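Local coordinates for enterotoxin-like toxin X (Staphylococcus aureus, PDB 5U75), which inhibits phagocytosis and killing by human neutrophils by engaging several of their surface glycoproteins in a sialic acid-dependent manner, at residues K43-K46 and W50-S53; N118-I121 and G127-T130; T130-S133 and L137-N140. One frame throughout, in Å; residues are numbered along the deposited sequence.

Interaction 1 (K43-K46 and W50-S53)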
loop_
_atom_site.group_PDB
_atom_site.type_symbol
_atom_site.label_atom_id
_atom_site.label_comp_id
_atom_site.label_asym_id
_atom_site.label_seq_id
_atom_site.Cartn_x
_atom_site.Cartn_y
_atom_site.Cartn_z
ATOM N N LYS A 43 -13.016 2.521 8.690
ATOM C CA LYS A 43 -11.669 2.600 9.220
ATOM C C LYS A 43 -11.046 3.877 8.757
ATOM O O LYS A 43 -11.447 4.418 7.743
ATOM C CB LYS A 43 -10.843 1.422 8.747
ATOM C CG LYS A 43 -11.368 0.140 9.340
ATOM C CD LYS A 43 -10.403 -0.976 9.070
ATOM C CE LYS A 43 -10.784 -2.233 9.851
ATOM N NZ LYS A 43 -12.005 -2.938 9.365
ATOM N N SER A 44 -10.059 4.355 9.497
ATOM C CA SER A 44 -9.392 5.583 9.125
ATOM C C SER A 44 -7.978 5.624 9.630
ATOM O O SER A 44 -7.623 4.912 10.574
ATOM C CB SER A 44 -10.170 6.796 9.661
ATOM O OG SER A 44 -10.217 6.742 11.059
ATOM N N ASN A 45 -7.180 6.472 8.989
ATOM C CA ASN A 45 -5.830 6.750 9.416
ATOM C C ASN A 45 -5.904 7.632 10.663
ATOM O O ASN A 45 -6.239 8.800 10.566
ATOM C CB ASN A 45 -5.064 7.464 8.307
ATOM C CG ASN A 45 -3.628 7.786 8.683
ATOM O OD1 ASN A 45 -2.967 7.046 9.417
ATOM N ND2 ASN A 45 -3.137 8.911 8.176
ATOM N N LYS A 46 -5.622 7.057 11.817
ATOM C CA LYS A 46 -5.566 7.817 13.064
ATOM C C LYS A 46 -4.149 7.773 13.544
ATOM O O LYS A 46 -3.517 6.727 13.447
ATOM C CB LYS A 46 -6.466 7.174 14.104
ATOM C CG LYS A 46 -7.930 7.246 13.746
ATOM C CD LYS A 46 -8.759 6.460 14.744
ATOM C CE LYS A 46 -10.175 6.265 14.225
ATOM N NZ LYS A 46 -10.999 5.457 15.160
ATOM N N TRP A 50 -1.538 4.519 9.457
ATOM C CA TRP A 50 -1.447 4.001 8.062
ATOM C C TRP A 50 -0.200 4.530 7.352
ATOM O O TRP A 50 -0.109 4.451 6.118
ATOM C CB TRP A 50 -2.672 4.407 7.258
ATOM C CG TRP A 50 -3.987 3.831 7.651
ATOM C CD1 TRP A 50 -4.282 3.021 8.716
ATOM C CD2 TRP A 50 -5.211 4.029 6.949
ATOM N NE1 TRP A 50 -5.619 2.702 8.696
ATOM C CE2 TRP A 50 -6.216 3.320 7.637
ATOM C CE3 TRP A 50 -5.559 4.752 5.797
ATOM C CZ2 TRP A 50 -7.555 3.296 7.198
ATOM C CZ3 TRP A 50 -6.884 4.738 5.369
ATOM C CH2 TRP A 50 -7.865 4.009 6.068
ATOM N N VAL A 51 0.760 5.076 8.097
ATOM C CA VAL A 51 1.953 5.692 7.503
ATOM C C VAL A 51 3.216 5.132 8.169
ATOM O O VAL A 51 4.077 4.504 7.508
ATOM C CB VAL A 51 1.898 7.249 7.614
ATOM C CG1 VAL A 51 3.184 7.895 7.111
ATOM C CG2 VAL A 51 0.692 7.826 6.881
ATOM N N TYR A 52 3.359 5.370 9.476
ATOM C CA TYR A 52 4.567 4.959 10.198
ATOM C C TYR A 52 4.377 5.202 11.702
ATOM O O TYR A 52 3.966 6.282 12.108
ATOM C CB TYR A 52 5.831 5.729 9.718
ATOM C CG TYR A 52 7.102 5.330 10.435
ATOM C CD1 TYR A 52 7.520 5.989 11.620
ATOM C CD2 TYR A 52 7.886 4.298 9.966
ATOM C CE1 TYR A 52 8.674 5.598 12.283
ATOM C CE2 TYR A 52 9.028 3.896 10.628
ATOM C CZ TYR A 52 9.429 4.554 11.775
ATOM O OH TYR A 52 10.568 4.133 12.416
ATOM N N SER A 53 4.731 4.208 12.494
ATOM C CA SER A 53 4.706 4.324 13.938
ATOM C C SER A 53 5.727 3.407 14.563
ATOM O O SER A 53 6.014 2.345 14.020
ATOM C CB SER A 53 3.299 3.987 14.461
ATOM O OG SER A 53 3.254 4.148 15.872
#
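Asn45 and Trp50 meet through one polar bond and a backbone laid over the face of an indole. The polar element is the hydrogen bond from Trp50 N to Asn45 OD1, 2.9 Å long and close to straight at 163° about the hydrogen. The donor stands above the plane of the amide carbonyl instead of on a lone pair. The extended first torsion of Asn45 (chi1 -180°) sends its side chain past the indole, in the opposite direction to that of Trp50, and delivers OD1 to the Trp50 amide.

The rest is backbone over ring. Asn45 CA sits 3.8 Å from the centroid of the five-membered ring of Trp50, almost on its normal, a CH-pi contact. The same face receives Asn45 N over its centre and, nearer the rim, Ser44 C, 3.4 Å from Trp50 CZ2. Lys43 CB also approaches CZ2, while its amine turns away to a salt bridge with Glu94.

Beyond the two segments the indole packs on Ile98 and meets Phe101 edge-to-face, both on helix 92-104. A short loop is thus closed by an asparagine-to-backbone bond, with the indole packed against the 44-45 backbone, joining the 39-40/43-44 hairpin to helix 92-104 of the beta-grasp domain.

Interaction 2 (N118-I121 and G127-T130). With SIA (N-acetyl-alpha-neuraminic acid), chain B.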
loop_
_atom_site.group_PDB
_atom_site.type_symbol
_atom_site.label_atom_id
_atom_site.label_comp_id
_atom_site.label_asym_id
_atom_site.label_seq_id
_atom_site.Cartn_x
_atom_site.Cartn_y
_atom_site.Cartn_z
ATOM N N ASN A 118 5.048 -4.664 -8.580
ATOM C CA ASN A 118 4.092 -5.222 -7.646
ATOM C C ASN A 118 4.399 -4.892 -6.214
ATOM O O ASN A 118 5.559 -4.868 -5.798
ATOM C CB ASN A 118 4.040 -6.723 -7.766
ATOM C CG ASN A 118 3.588 -7.177 -9.134
ATOM O OD1 ASN A 118 2.839 -6.473 -9.820
ATOM N ND2 ASN A 118 4.073 -8.339 -9.548
ATOM N N ILE A 119 3.320 -4.695 -5.463
ATOM C CA ILE A 119 3.347 -4.684 -4.005
ATOM C C ILE A 119 2.810 -6.053 -3.576
ATOM O O ILE A 119 1.752 -6.479 -4.045
ATOM C CB ILE A 119 2.460 -3.552 -3.461
ATOM C CG1 ILE A 119 2.896 -2.200 -4.022
ATOM C CG2 ILE A 119 2.490 -3.527 -1.934
ATOM C CD1 ILE A 119 1.832 -1.120 -3.904
ATOM N N VAL A 120 3.526 -6.766 -2.702
ATOM C CA VAL A 120 3.141 -8.114 -2.328
ATOM C C VAL A 120 2.889 -8.236 -0.830
ATOM O O VAL A 120 3.773 -7.975 -0.034
ATOM C CB VAL A 120 4.198 -9.154 -2.773
ATOM C CG1 VAL A 120 3.745 -10.568 -2.421
ATOM C CG2 VAL A 120 4.465 -9.008 -4.277
ATOM N N ILE A 121 1.687 -8.674 -0.463
ATOM C CA ILE A 121 1.356 -8.992 0.906
ATOM C C ILE A 121 1.811 -10.435 1.125
ATOM O O ILE A 121 1.298 -11.342 0.462
ATOM C CB ILE A 121 -0.168 -8.872 1.175
ATOM C CG1 ILE A 121 -0.709 -7.498 0.750
ATOM C CG2 ILE A 121 -0.457 -9.127 2.646
ATOM C CD1 ILE A 121 -2.225 -7.388 0.772
ATOM N N GLY A 127 2.043 -17.642 1.934
ATOM C CA GLY A 127 1.059 -17.158 0.983
ATOM C C GLY A 127 1.382 -15.763 0.478
ATOM O O GLY A 127 2.176 -15.019 1.081
ATOM N N LYS A 128 0.804 -15.404 -0.656
ATOM C CA LYS A 128 0.880 -14.030 -1.111
ATOM C C LYS A 128 -0.408 -13.498 -1.738
ATOM O O LYS A 128 -1.225 -14.256 -2.240
ATOM C CB LYS A 128 2.039 -13.868 -2.090
ATOM C CG LYS A 128 1.855 -14.607 -3.391
ATOM C CD LYS A 128 3.141 -14.543 -4.202
ATOM C CE LYS A 128 2.975 -15.221 -5.547
ATOM N NZ LYS A 128 4.102 -14.869 -6.464
ATOM N N TYR A 129 -0.550 -12.176 -1.665
ATOM C CA TYR A 129 -1.539 -11.417 -2.401
ATOM C C TYR A 129 -0.779 -10.322 -3.130
ATOM O O TYR A 129 -0.142 -9.467 -2.499
ATOM C CB TYR A 129 -2.611 -10.806 -1.481
ATOM C CG TYR A 129 -3.290 -11.794 -0.574
ATOM C CD1 TYR A 129 -4.427 -12.493 -0.996
ATOM C CD2 TYR A 129 -2.811 -12.028 0.723
ATOM C CE1 TYR A 129 -5.058 -13.409 -0.166
ATOM C CE2 TYR A 129 -3.449 -12.922 1.576
ATOM C CZ TYR A 129 -4.571 -13.620 1.128
ATOM O OH TYR A 129 -5.184 -14.513 1.971
ATOM N N THR A 130 -0.884 -10.324 -4.458
ATOM C CA THR A 130 -0.111 -9.435 -5.306
ATOM C C THR A 130 -0.951 -8.270 -5.806
ATOM O O THR A 130 -2.022 -8.465 -6.376
ATOM C CB THR A 130 0.495 -10.189 -6.525
ATOM O OG1 THR A 130 1.246 -11.314 -6.075
ATOM C CG2 THR A 130 1.374 -9.257 -7.343
HETATM C C1 SIA B . -1.700 -13.390 -6.197
HETATM C C2 SIA B . -2.502 -14.587 -6.725
HETATM C C3 SIA B . -1.794 -15.923 -6.472
HETATM C C4 SIA B . -1.765 -16.271 -4.988
HETATM C C5 SIA B . -3.155 -16.194 -4.335
HETATM C C6 SIA B . -3.793 -14.855 -4.676
HETATM C C7 SIA B . -5.234 -14.612 -4.223
HETATM C C8 SIA B . -5.774 -13.301 -4.779
HETATM C C9 SIA B . -7.039 -12.870 -4.052
HETATM C C10 SIA B . -4.000 -16.952 -2.174
HETATM C C11 SIA B . -3.753 -17.038 -0.706
HETATM N N5 SIA B . -3.036 -16.357 -2.896
HETATM O O1A SIA B . -0.455 -13.428 -6.262
HETATM O O1B SIA B . -2.326 -12.384 -5.749
HETATM O O4 SIA B . -1.246 -17.575 -4.746
HETATM O O6 SIA B . -3.799 -14.635 -6.085
HETATM O O7 SIA B . -6.078 -15.727 -4.579
HETATM O O8 SIA B . -4.817 -12.243 -4.618
HETATM O O9 SIA B . -7.694 -11.880 -4.831
HETATM O O10 SIA B . -5.049 -17.381 -2.665
#
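Thr130 holds its hydroxyl beside the backbone N (chi1 -54°), which points OG1 at the sialic acid carboxylate and leaves CG2, anti to that N, facing Asn118. The methyl meets the asparagine amide at CG, 3.5 Å from CG2, the two side chains crossing at a slant. Lys128 adopts a different rotamer, its CG lodged between N and carbonyl carbon (chi1 67°); its extended chain leaves strand 118-121 and passes beside the sialic acid carboxylate, and CB alone rests against Val120 CG1, 3.7 Å off.

Backbone pairing sets this register. Ile121 and Tyr129 form an antiparallel hydrogen-bonded pair, with Ile121 N to Tyr129 O at 2.8 Å and Tyr129 N to Ile121 O at 2.9 Å. Val120 and Thr130 follow as a non-hydrogen-bonded pair. The Ile121 carbonyl also receives a CA-H...O contact from Lys128. On the sheet face carrying Ile121 and Tyr129, Ile121 CB lies at the edge of the tyrosine ring, and the isoleucine continues onto Leu95 and Ile99 of helix 92-104.

The outer edge of strand 128-130 is left to the glycan. Thr130 N donates to sialic acid O1B at 2.8 Å, Thr130 OG1 to O1A at 2.7 Å, and Lys128 O accepts from sialic acid N5 at 2.9 Å. Arg141 adds another hydrogen bond to the sugar. One edge of the hairpin's second strand thus pairs with protein while the other reads the sugar: two donors from a single threonine divide the carboxylate oxygens between them, and a backbone carbonyl recognises the acetamido N-H, a combination consistent with the sialic acid dependence of glycoprotein binding.

Interaction 3 (T130-S133 and L137-N140). With NDG (2-acetamido-2-deoxy-alpha-D-glucopyranose), chain C; SIA (N-acetyl-alpha-neuraminic acid), chain B; GAL (beta-D-galactopyranose), chain D; FUC (alpha-L-fucopyranose), chain E.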
loop_
_atom_site.group_PDB
_atom_site.type_symbol
_atom_site.label_atom_id
_atom_site.label_comp_id
_atom_site.label_asym_id
_atom_site.label_seq_id
_atom_site.Cartn_x
_atom_site.Cartn_y
_atom_site.Cartn_z
ATOM N N THR A 130 -0.884 -10.324 -4.458
ATOM C CA THR A 130 -0.111 -9.435 -5.306
ATOM C C THR A 130 -0.951 -8.270 -5.806
ATOM O O THR A 130 -2.022 -8.465 -6.376
ATOM C CB THR A 130 0.495 -10.189 -6.525
ATOM O OG1 THR A 130 1.246 -11.314 -6.075
ATOM C CG2 THR A 130 1.374 -9.257 -7.343
ATOM N N LEU A 131 -0.449 -7.068 -5.570
ATOM C CA LEU A 131 -1.078 -5.837 -5.936
ATOM C C LEU A 131 -0.264 -5.153 -7.020
ATOM O O LEU A 131 0.774 -4.542 -6.747
ATOM C CB LEU A 131 -1.196 -4.915 -4.719
ATOM C CG LEU A 131 -1.711 -5.564 -3.431
ATOM C CD1 LEU A 131 -1.674 -4.502 -2.344
ATOM C CD2 LEU A 131 -3.112 -6.135 -3.585
ATOM N N GLU A 132 -0.772 -5.214 -8.244
ATOM C CA GLU A 132 -0.108 -4.568 -9.372
ATOM C C GLU A 132 -0.314 -3.057 -9.314
ATOM O O GLU A 132 -1.452 -2.579 -9.365
ATOM C CB GLU A 132 -0.643 -5.142 -10.684
ATOM C CG GLU A 132 -0.452 -6.625 -10.834
ATOM C CD GLU A 132 -0.811 -7.102 -12.229
ATOM O OE1 GLU A 132 -0.030 -6.787 -13.147
ATOM O OE2 GLU A 132 -1.860 -7.767 -12.397
ATOM N N SER A 133 0.785 -2.296 -9.242
ATOM C CA SER A 133 0.710 -0.883 -8.900
ATOM C C SER A 133 0.188 0.040 -9.982
ATOM O O SER A 133 -0.188 1.151 -9.701
ATOM C CB SER A 133 2.068 -0.366 -8.423
ATOM O OG SER A 133 3.012 -0.370 -9.487
ATOM N N LEU A 137 -7.021 -2.241 -7.885
ATOM C CA LEU A 137 -7.365 -3.623 -7.551
ATOM C C LEU A 137 -8.562 -4.066 -8.390
ATOM O O LEU A 137 -9.537 -3.314 -8.514
ATOM C CB LEU A 137 -7.761 -3.714 -6.073
ATOM C CG LEU A 137 -8.094 -5.076 -5.477
ATOM C CD1 LEU A 137 -6.869 -5.959 -5.389
ATOM C CD2 LEU A 137 -8.721 -4.890 -4.091
ATOM N N GLN A 138 -8.509 -5.286 -8.902
ATOM C CA GLN A 138 -9.618 -5.842 -9.683
ATOM C C GLN A 138 -10.842 -6.022 -8.773
ATOM O O GLN A 138 -10.715 -6.477 -7.621
ATOM C CB GLN A 138 -9.231 -7.162 -10.323
ATOM C CG GLN A 138 -8.074 -7.057 -11.327
ATOM C CD GLN A 138 -6.729 -7.511 -10.745
ATOM O OE1 GLN A 138 -6.340 -7.089 -9.648
ATOM N NE2 GLN A 138 -6.012 -8.356 -11.481
ATOM N N LYS A 139 -12.012 -5.640 -9.280
ATOM C CA LYS A 139 -13.256 -5.667 -8.485
ATOM C C LYS A 139 -13.574 -7.047 -7.931
ATOM O O LYS A 139 -14.039 -7.150 -6.798
ATOM C CB LYS A 139 -14.449 -5.129 -9.302
ATOM N N ASN A 140 -13.287 -8.113 -8.684
ATOM C CA ASN A 140 -13.557 -9.481 -8.215
ATOM C C ASN A 140 -12.704 -9.953 -7.007
ATOM O O ASN A 140 -12.952 -11.031 -6.453
ATOM C CB ASN A 140 -13.529 -10.510 -9.376
ATOM C CG ASN A 140 -12.121 -10.815 -9.906
ATOM O OD1 ASN A 140 -11.114 -10.450 -9.306
ATOM N ND2 ASN A 140 -12.059 -11.527 -11.039
HETATM C C1 NDG C . -9.350 -11.634 -13.331
HETATM C C2 NDG C . -8.081 -10.831 -13.572
HETATM C C3 NDG C . -6.859 -11.665 -13.187
HETATM C C4 NDG C . -6.994 -12.011 -11.702
HETATM C C5 NDG C . -8.323 -12.744 -11.447
HETATM C C6 NDG C . -8.566 -12.975 -9.963
HETATM C C7 NDG C . -7.807 -9.072 -15.269
HETATM C C8 NDG C . -7.759 -8.776 -16.743
HETATM O O5 NDG C . -9.420 -11.965 -11.941
HETATM O O3 NDG C . -5.653 -10.925 -13.445
HETATM O O4 NDG C . -5.927 -12.857 -11.283
HETATM O O6 NDG C . -8.651 -11.681 -9.355
HETATM O O7 NDG C . -7.654 -8.179 -14.444
HETATM N N2 NDG C . -8.017 -10.352 -14.948
HETATM O O1 NDG C . -9.312 -12.850 -14.078
HETATM C C1 SIA B . -1.700 -13.390 -6.197
HETATM C C2 SIA B . -2.502 -14.587 -6.725
HETATM C C3 SIA B . -1.794 -15.923 -6.472
HETATM C C4 SIA B . -1.765 -16.271 -4.988
HETATM C C5 SIA B . -3.155 -16.194 -4.335
HETATM C C6 SIA B . -3.793 -14.855 -4.676
HETATM C C7 SIA B . -5.234 -14.612 -4.223
HETATM C C8 SIA B . -5.774 -13.301 -4.779
HETATM C C9 SIA B . -7.039 -12.870 -4.052
HETATM C C10 SIA B . -4.000 -16.952 -2.174
HETATM C C11 SIA B . -3.753 -17.038 -0.706
HETATM N N5 SIA B . -3.036 -16.357 -2.896
HETATM O O1A SIA B . -0.455 -13.428 -6.262
HETATM O O1B SIA B . -2.326 -12.384 -5.749
HETATM O O4 SIA B . -1.246 -17.575 -4.746
HETATM O O6 SIA B . -3.799 -14.635 -6.085
HETATM O O7 SIA B . -6.078 -15.727 -4.579
HETATM O O8 SIA B . -4.817 -12.243 -4.618
HETATM O O9 SIA B . -7.694 -11.880 -4.831
HETATM O O10 SIA B . -5.049 -17.381 -2.665
HETATM C C1 GAL D . -5.194 -12.408 -10.148
HETATM C C2 GAL D . -4.419 -13.613 -9.641
HETATM C C3 GAL D . -3.466 -13.208 -8.515
HETATM C C4 GAL D . -2.580 -12.058 -9.004
HETATM C C5 GAL D . -3.412 -10.892 -9.519
HETATM C C6 GAL D . -2.507 -9.776 -10.023
HETATM O O2 GAL D . -5.309 -14.634 -9.197
HETATM O O3 GAL D . -2.698 -14.359 -8.123
HETATM O O4 GAL D . -1.713 -12.567 -10.013
HETATM O O5 GAL D . -4.314 -11.334 -10.538
HETATM O O6 GAL D . -3.247 -8.646 -10.486
HETATM C C1 FUC E . -4.945 -11.290 -14.640
HETATM C C2 FUC E . -3.790 -10.320 -14.879
HETATM C C3 FUC E . -2.687 -10.527 -13.850
HETATM C C4 FUC E . -2.227 -11.971 -13.861
HETATM C C5 FUC E . -3.428 -12.866 -13.583
HETATM C C6 FUC E . -3.077 -14.343 -13.586
HETATM O O2 FUC E . -4.239 -8.972 -14.771
HETATM O O3 FUC E . -1.610 -9.627 -14.128
HETATM O O4 FUC E . -1.639 -12.260 -15.138
HETATM O O5 FUC E . -4.468 -12.630 -14.532
HETATM O O HOH W 1 -3.257 -6.464 -8.785
#
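Leu137 opens the contact with its CD1 methyl laid against Leu131 CD2 at 4.2 Å, the one direct apolar touch between the segments. A first torsion of -177° swings the branch of Leu137 toward the strand, and both leucines also pack on Asp96 of helix 92-104.

At Gln138 the two segments are joined through ligand and water. A chain bent at chi2 (101°) brings NE2 to galactose O6 at 3.0 Å, with weak, longer bonds to O7 and O3 of the N-acetylglucosamine. Glu132 reaches the same galactose O6 from the strand: its OE2 accepts from that hydroxyl at 2.5 Å and from fucose O3 at 2.6 Å. One water accepts from Glu132 N at 2.8 Å and also meets galactose O6, with Gln138 OE1 one of several possible acceptors for its protons; OE1 is also hydrogen-bonded to Arg141.

Further along, Asn140 grips the N-acetylglucosamine with both ends of its amide. ND2 donates to the ring oxygen O5 at 2.8 Å, nearly straight at 169°, and OD1 accepts from O6 at 2.8 Å.

Strand and following loop form two walls facing each other across the sugars, in keeping with the V-shaped sialyl Lewis X site of the C-terminal domain.

Overall arrangement
Interactions 2 and 3 form one continuous structure, whereas interaction 1 stands apart. Interactions 2 and 3 share Thr130 and strand 128-132, their centres 10 Å apart, and the hairpin pairing of 118-121 carries on into 130-133 through a probable hydrogen bond between Ile119 O and Leu131 N at 2.7 Å. Together they line successive parts of a single glycan, from sialic acid at the hairpin edge to galactose between Glu132 and Gln138, fucose at Glu132, and N-acetylglucosamine at Gln138 and Asn140. Interaction 1 lies across the chain's centre, about 20 Å from interaction 2 and 21 Å from interaction 3 between centres. Helix 92-104 is common ground, with side chains from all three packing on it.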